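Local coordinates for probable oxidoreductase protein (Rhizobium etli, PDB 4FB5) that probably acts as a nucleotide-dependent oxidoreductase of the GFO/IDH/MocA family, pairing a Rossmann-type domain with a sheet-forming C-terminal domain, at residues G173-D185 with G263-A275. Sequence-based numbering, arbitrary orientation.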
ATOM      1  N   GLY A 173      21.947  12.342   3.914  1.00 33.84           N
ATOM      2  CA  GLY A 173      23.051  13.000   3.203  1.00 34.46           C
ATOM      3  C   GLY A 173      22.590  14.375   2.753  1.00 35.38           C
ATOM      4  O   GLY A 173      21.736  15.010   3.404  1.00 34.74           O
ATOM      5  N   ARG A 174      23.160  14.846   1.652  1.00 36.35           N
ATOM      6  CA  ARG A 174      22.817  16.174   1.122  1.00 38.39           C
ATOM      7  C   ARG A 174      21.656  15.952   0.158  1.00 37.48           C
ATOM      8  O   ARG A 174      21.760  15.104  -0.746  1.00 37.49           O
ATOM      9  CB  ARG A 174      24.022  16.834   0.394  1.00 38.77           C
ATOM     10  CG  ARG A 174      23.687  18.102  -0.481  1.00 46.44           C
ATOM     11  CD  ARG A 174      24.935  18.953  -0.965  1.00 58.19           C
ATOM     12  NE  ARG A 174      26.059  18.819  -0.023  1.00 69.54           N
ATOM     13  CZ  ARG A 174      26.364  19.672   0.970  1.00 74.63           C
ATOM     14  NH1 ARG A 174      25.654  20.792   1.152  1.00 76.28           N
ATOM     15  NH2 ARG A 174      27.406  19.417   1.776  1.00 74.94           N
ATOM     16  N   VAL A 175      20.564  16.684   0.387  1.00 36.58           N
ATOM     17  CA  VAL A 175      19.361  16.635  -0.425  1.00 35.79           C
ATOM     18  C   VAL A 175      19.680  17.242  -1.778  1.00 36.51           C
ATOM     19  O   VAL A 175      20.189  18.327  -1.796  1.00 36.88           O
ATOM     20  CB  VAL A 175      18.228  17.377   0.291  1.00 35.43           C
ATOM     21  CG1 VAL A 175      17.016  17.516  -0.589  1.00 34.43           C
ATOM     22  CG2 VAL A 175      17.868  16.622   1.598  1.00 33.31           C
ATOM     23  N   ASN A 176      19.456  16.494  -2.868  1.00 37.12           N
ATOM     24  CA  ASN A 176      19.680  16.913  -4.241  1.00 38.68           C
ATOM     25  C   ASN A 176      18.329  17.357  -4.852  1.00 38.88           C
ATOM     26  O   ASN A 176      18.264  18.418  -5.474  1.00 40.37           O
ATOM     27  CB  ASN A 176      20.127  15.760  -5.178  1.00 39.51           C
ATOM     28  CG  ASN A 176      21.110  14.776  -4.554  1.00 45.36           C
ATOM     29  OD1 ASN A 176      22.203  15.157  -4.083  1.00 55.76           O
ATOM     30  ND2 ASN A 176      20.776  13.483  -4.610  1.00 48.49           N
ATOM     31  N   HIS A 177      17.285  16.518  -4.716  1.00 36.58           N
ATOM     32  CA  HIS A 177      16.014  16.672  -5.419  1.00 34.41           C
ATOM     33  C   HIS A 177      14.788  16.562  -4.517  1.00 33.25           C
ATOM     34  O   HIS A 177      14.742  15.768  -3.578  1.00 32.93           O
ATOM     35  CB  HIS A 177      15.932  15.590  -6.457  1.00 34.68           C
ATOM     36  CG  HIS A 177      14.723  15.658  -7.321  1.00 36.34           C
ATOM     37  ND1 HIS A 177      14.199  16.842  -7.780  1.00 39.28           N
ATOM     38  CD2 HIS A 177      13.969  14.677  -7.873  1.00 39.83           C
ATOM     39  CE1 HIS A 177      13.159  16.593  -8.556  1.00 40.14           C
ATOM     40  NE2 HIS A 177      13.003  15.285  -8.636  1.00 39.14           N
ATOM     41  N   VAL A 178      13.773  17.349  -4.795  1.00 31.53           N
ATOM     42  CA  VAL A 178      12.568  17.267  -3.979  1.00 30.69           C
ATOM     43  C   VAL A 178      11.323  17.408  -4.817  1.00 29.72           C
ATOM     44  O   VAL A 178      11.253  18.313  -5.602  1.00 29.14           O
ATOM     45  CB  VAL A 178      12.532  18.341  -2.897  1.00 30.60           C
ATOM     46  CG1 VAL A 178      11.185  18.318  -2.185  1.00 31.04           C
ATOM     47  CG2 VAL A 178      13.677  18.147  -1.935  1.00 30.15           C
ATOM     48  N   ARG A 179      10.357  16.511  -4.608  1.00 29.11           N
ATOM     49  CA  ARG A 179       9.043  16.503  -5.273  1.00 28.43           C
ATOM     50  C   ARG A 179       7.933  16.760  -4.270  1.00 28.97           C
ATOM     51  O   ARG A 179       7.978  16.206  -3.178  1.00 29.50           O
ATOM     52  CB  ARG A 179       8.822  15.139  -5.894  1.00 26.79           C
ATOM     53  CG  ARG A 179       9.607  15.015  -7.135  1.00 25.58           C
ATOM     54  CD  ARG A 179       9.701  13.596  -7.586  1.00 27.96           C
ATOM     55  NE  ARG A 179      10.809  13.335  -8.511  1.00 27.87           N
ATOM     56  CZ  ARG A 179      11.057  12.138  -9.046  1.00 30.05           C
ATOM     57  NH1 ARG A 179      10.275  11.109  -8.728  1.00 31.50           N
ATOM     58  NH2 ARG A 179      12.093  11.932  -9.877  1.00 28.41           N
ATOM     59  N   VAL A 180       6.908  17.536  -4.628  1.00 29.42           N
ATOM     60  CA  VAL A 180       5.809  17.849  -3.665  1.00 30.08           C
ATOM     61  C   VAL A 180       4.465  18.015  -4.322  1.00 29.90           C
ATOM     62  O   VAL A 180       4.355  18.837  -5.189  1.00 30.96           O
ATOM     63  CB  VAL A 180       6.097  19.145  -2.916  1.00 29.69           C
ATOM     64  CG1 VAL A 180       5.015  19.418  -1.960  1.00 32.19           C
ATOM     65  CG2 VAL A 180       7.289  18.942  -2.129  1.00 31.82           C
ATOM     66  N   GLU A 181       3.435  17.270  -3.942  1.00 29.73           N
ATOM     67  CA  GLU A 181       2.184  17.303  -4.728  1.00 30.24           C
ATOM     68  C   GLU A 181       1.106  17.703  -3.805  1.00 30.26           C
ATOM     69  O   GLU A 181       0.984  17.102  -2.757  1.00 31.30           O
ATOM     70  CB  GLU A 181       1.811  15.931  -5.303  1.00 30.01           C
ATOM     71  CG  GLU A 181       2.712  15.401  -6.468  1.00 34.81           C
ATOM     72  CD  GLU A 181       2.616  13.846  -6.709  1.00 42.71           C
ATOM     73  OE1 GLU A 181       1.486  13.286  -6.713  1.00 47.55           O
ATOM     74  OE2 GLU A 181       3.661  13.163  -6.914  1.00 45.34           O
HETATM   75  N   MSE A 182       0.310  18.702  -4.141  1.00 30.41           N
HETATM   76  CA  MSE A 182      -0.917  18.886  -3.359  1.00 31.14           C
HETATM   77  C   MSE A 182      -2.178  18.798  -4.188  1.00 29.77           C
HETATM   78  O   MSE A 182      -2.435  19.691  -5.009  1.00 28.61           O
HETATM   79  CB  MSE A 182      -0.943  20.144  -2.483  1.00 31.98           C
HETATM   80  CG  MSE A 182      -2.266  20.254  -1.722  1.00 38.52           C
HETATM   81 SE   MSE A 182      -2.204  21.513  -0.255  1.00 60.37          SE
HETATM   82  CE  MSE A 182      -3.915  21.256   0.697  1.00 52.39           C
ATOM     83  N   ASP A 183      -2.957  17.734  -3.939  1.00 28.64           N
ATOM     84  CA  ASP A 183      -4.175  17.458  -4.700  1.00 29.13           C
ATOM     85  C   ASP A 183      -5.477  17.224  -3.911  1.00 28.86           C
ATOM     86  O   ASP A 183      -5.503  16.544  -2.856  1.00 29.20           O
ATOM     87  CB  ASP A 183      -3.959  16.293  -5.636  1.00 28.83           C
ATOM     88  CG  ASP A 183      -2.616  16.316  -6.271  1.00 33.76           C
ATOM     89  OD1 ASP A 183      -2.215  17.385  -6.823  1.00 36.96           O
ATOM     90  OD2 ASP A 183      -1.945  15.246  -6.230  1.00 40.28           O
ATOM     91  N   GLU A 184      -6.551  17.801  -4.437  1.00 28.20           N
ATOM     92  CA  GLU A 184      -7.893  17.505  -3.984  1.00 28.95           C
ATOM     93  C   GLU A 184      -8.786  17.450  -5.199  1.00 28.05           C
ATOM     94  O   GLU A 184      -8.317  17.614  -6.289  1.00 28.62           O
ATOM     95  CB  GLU A 184      -8.372  18.509  -2.930  1.00 28.82           C
ATOM     96  CG  GLU A 184      -7.384  18.689  -1.778  1.00 34.20           C
ATOM     97  CD  GLU A 184      -7.967  19.333  -0.503  1.00 41.71           C
ATOM     98  OE1 GLU A 184      -9.201  19.568  -0.452  1.00 45.24           O
ATOM     99  OE2 GLU A 184      -7.180  19.595   0.463  1.00 45.32           O
ATOM    100  N   ASP A 185     -10.068  17.186  -5.023  1.00 28.32           N
ATOM    101  CA  ASP A 185     -10.973  17.088  -6.159  1.00 28.56           C
ATOM    102  C   ASP A 185     -12.256  17.879  -6.002  1.00 28.87           C
ATOM    103  O   ASP A 185     -13.226  17.591  -6.686  1.00 27.82           O
ATOM    104  CB  ASP A 185     -11.306  15.643  -6.496  1.00 28.69           C
ATOM    105  CG  ASP A 185     -11.968  14.902  -5.338  1.00 30.14           C
ATOM    106  OD1 ASP A 185     -12.319  15.554  -4.311  1.00 31.93           O
ATOM    107  OD2 ASP A 185     -12.111  13.661  -5.455  1.00 30.56           O
ATOM    108  N   GLY A 263      20.100  26.818  -1.219  1.00 54.95           N
ATOM    109  CA  GLY A 263      21.162  25.809  -1.315  1.00 53.87           C
ATOM    110  C   GLY A 263      21.295  25.161  -2.691  1.00 52.70           C
ATOM    111  O   GLY A 263      21.996  24.121  -2.832  1.00 53.87           O
ATOM    112  N   GLY A 264      20.647  25.764  -3.698  1.00 50.10           N
ATOM    113  CA  GLY A 264      20.500  25.138  -5.022  1.00 47.47           C
ATOM    114  C   GLY A 264      19.720  23.808  -5.179  1.00 44.94           C
ATOM    115  O   GLY A 264      19.805  23.199  -6.244  1.00 44.98           O
ATOM    116  N   ILE A 265      18.946  23.383  -4.164  1.00 42.02           N
ATOM    117  CA  ILE A 265      18.097  22.182  -4.272  1.00 38.90           C
ATOM    118  C   ILE A 265      17.036  22.295  -5.347  1.00 37.44           C
ATOM    119  O   ILE A 265      16.319  23.276  -5.444  1.00 36.73           O
ATOM    120  CB  ILE A 265      17.330  21.875  -3.008  1.00 38.87           C
ATOM    121  CG1 ILE A 265      18.238  21.378  -1.906  1.00 36.60           C
ATOM    122  CG2 ILE A 265      16.344  20.773  -3.272  1.00 38.08           C
ATOM    123  CD1 ILE A 265      17.458  21.219  -0.611  1.00 35.70           C
ATOM    124  N   SER A 266      16.935  21.259  -6.153  1.00 35.76           N
ATOM    125  CA  SER A 266      16.065  21.290  -7.278  1.00 34.55           C
ATOM    126  C   SER A 266      14.730  20.666  -6.872  1.00 34.30           C
ATOM    127  O   SER A 266      14.702  19.591  -6.294  1.00 34.76           O
ATOM    128  CB  SER A 266      16.730  20.535  -8.393  1.00 34.10           C
ATOM    129  OG  SER A 266      15.795  19.711  -9.058  1.00 37.11           O
ATOM    130  N   ALA A 267      13.621  21.350  -7.145  1.00 32.99           N
ATOM    131  CA  ALA A 267      12.346  20.938  -6.578  1.00 32.03           C
ATOM    132  C   ALA A 267      11.243  21.027  -7.616  1.00 31.02           C
ATOM    133  O   ALA A 267      11.290  21.870  -8.477  1.00 31.58           O
ATOM    134  CB  ALA A 267      12.030  21.762  -5.329  1.00 31.57           C
ATOM    135  N   VAL A 268      10.307  20.097  -7.601  1.00 30.30           N
ATOM    136  CA  VAL A 268       9.124  20.175  -8.448  1.00 29.95           C
ATOM    137  C   VAL A 268       7.949  20.290  -7.525  1.00 29.65           C
ATOM    138  O   VAL A 268       7.894  19.569  -6.537  1.00 30.15           O
ATOM    139  CB  VAL A 268       8.950  18.952  -9.322  1.00 29.93           C
ATOM    140  CG1 VAL A 268       7.783  19.129 -10.269  1.00 29.38           C
ATOM    141  CG2 VAL A 268      10.205  18.724 -10.137  1.00 30.16           C
ATOM    142  N   LEU A 269       7.050  21.220  -7.831  1.00 29.28           N
ATOM    143  CA  LEU A 269       5.769  21.420  -7.118  1.00 29.50           C
ATOM    144  C   LEU A 269       4.572  21.262  -8.091  1.00 30.38           C
ATOM    145  O   LEU A 269       4.574  21.764  -9.207  1.00 31.01           O
ATOM    146  CB  LEU A 269       5.716  22.779  -6.456  1.00 28.64           C
ATOM    147  CG  LEU A 269       4.638  23.054  -5.410  1.00 29.07           C
ATOM    148  CD1 LEU A 269       5.218  23.988  -4.373  1.00 23.91           C
ATOM    149  CD2 LEU A 269       3.307  23.601  -5.971  1.00 28.29           C
HETATM  150  N   MSE A 270       3.566  20.528  -7.662  1.00 30.67           N
HETATM  151  CA  MSE A 270       2.379  20.272  -8.461  1.00 30.85           C
HETATM  152  C   MSE A 270       1.246  20.503  -7.493  1.00 30.04           C
HETATM  153  O   MSE A 270       1.287  19.992  -6.375  1.00 30.78           O
HETATM  154  CB  MSE A 270       2.373  18.849  -8.981  1.00 30.53           C
HETATM  155  CG  MSE A 270       3.528  18.621  -9.888  1.00 36.29           C
HETATM  156 SE   MSE A 270       4.163  16.775 -10.162  1.00 53.10          SE
HETATM  157  CE  MSE A 270       5.439  16.585  -8.644  1.00 45.10           C
ATOM    158  N   ALA A 271       0.279  21.317  -7.889  1.00 28.74           N
ATOM    159  CA  ALA A 271      -0.881  21.603  -7.058  1.00 28.23           C
ATOM    160  C   ALA A 271      -2.047  21.462  -7.998  1.00 27.42           C
ATOM    161  O   ALA A 271      -1.951  21.834  -9.164  1.00 27.08           O
ATOM    162  CB  ALA A 271      -0.810  22.977  -6.430  1.00 27.68           C
ATOM    163  N   ASN A 272      -3.102  20.808  -7.533  1.00 26.44           N
ATOM    164  CA  ASN A 272      -4.238  20.516  -8.408  1.00 25.43           C
ATOM    165  C   ASN A 272      -5.531  20.407  -7.594  1.00 25.79           C
ATOM    166  O   ASN A 272      -5.605  19.631  -6.631  1.00 25.73           O
ATOM    167  CB  ASN A 272      -3.946  19.279  -9.221  1.00 25.00           C
ATOM    168  CG  ASN A 272      -5.001  18.973 -10.264  1.00 24.28           C
ATOM    169  OD1 ASN A 272      -6.131  19.454 -10.215  1.00 20.91           O
ATOM    170  ND2 ASN A 272      -4.620  18.132 -11.237  1.00 28.02           N
ATOM    171  N   ARG A 273      -6.538  21.179  -7.987  1.00 25.50           N
ATOM    172  CA  ARG A 273      -7.806  21.201  -7.270  1.00 26.18           C
ATOM    173  C   ARG A 273      -8.910  20.457  -8.013  1.00 26.11           C
ATOM    174  O   ARG A 273     -10.062  20.456  -7.577  1.00 26.51           O
ATOM    175  CB  ARG A 273      -8.239  22.643  -6.996  1.00 26.08           C
ATOM    176  CG  ARG A 273      -7.173  23.496  -6.329  1.00 24.50           C
ATOM    177  CD  ARG A 273      -7.265  24.946  -6.779  1.00 27.81           C
ATOM    178  NE  ARG A 273      -8.061  25.754  -5.860  1.00 25.39           N
ATOM    179  CZ  ARG A 273      -8.845  26.758  -6.236  1.00 28.55           C
ATOM    180  NH1 ARG A 273      -8.942  27.083  -7.519  1.00 24.19           N
ATOM    181  NH2 ARG A 273      -9.534  27.440  -5.331  1.00 30.66           N
ATOM    182  N   ALA A 274      -8.568  19.823  -9.131  1.00 26.08           N
ATOM    183  CA  ALA A 274      -9.544  19.103  -9.874  1.00 26.08           C
ATOM    184  C   ALA A 274      -8.959  17.754 -10.162  1.00 26.75           C
ATOM    185  O   ALA A 274      -8.900  17.299 -11.302  1.00 27.94           O
ATOM    186  CB  ALA A 274      -9.867  19.850 -11.151  1.00 25.52           C
ATOM    187  N   ALA A 275      -8.506  17.095  -9.112  1.00 27.58           N
ATOM    188  CA  ALA A 275      -7.810  15.815  -9.287  1.00 27.52           C
ATOM    189  C   ALA A 275      -8.670  14.737  -8.704  1.00 26.84           C
ATOM    190  O   ALA A 275      -8.534  14.433  -7.511  1.00 27.29           O
ATOM    191  CB  ALA A 275      -6.439  15.863  -8.588  1.00 27.56           C
TER
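His-177 reaches across to Ser-266 where strands 175-183 and 266-272 run parallel in the large mixed sheet of the C-terminal domain. His-177 CB and CG lie 4.2 and 4.1 Å from Ser-266 O. With CG anti to the backbone N (chi1 -177°), ND1 turns to the neighbouring strand and donates to Ser-266 O at 3.2 Å, from above the carbonyl plane. The same oxygen accepts Val-178 N at 2.9 Å, so two donors grip it. CE1 meets Val-268 CG2 at 4.0 Å, at the ring edge. NE2 accepts from Arg-179 NE at 2.9 Å, the donor tilted from the ring plane. An alanine here would probably cost Ser-266 O its side-chain donor and leave Arg-179 NE without its imidazole acceptor. Along this face, Glu-181 and Met-270 lie side by side, CG to CE 3.7 Å. On the other face, Val-178 CG2 packs on Ile-265 CG2 at 4.0 Å, and helix 206-221 covers Val-180 and Leu-269. Arg-179 forms salt bridges to Asp-183 and Glu-181 of the second subunit. The paired strands thus present an apolar face to a helix of their own chain and a mixed face, with buried charges, to the second subunit.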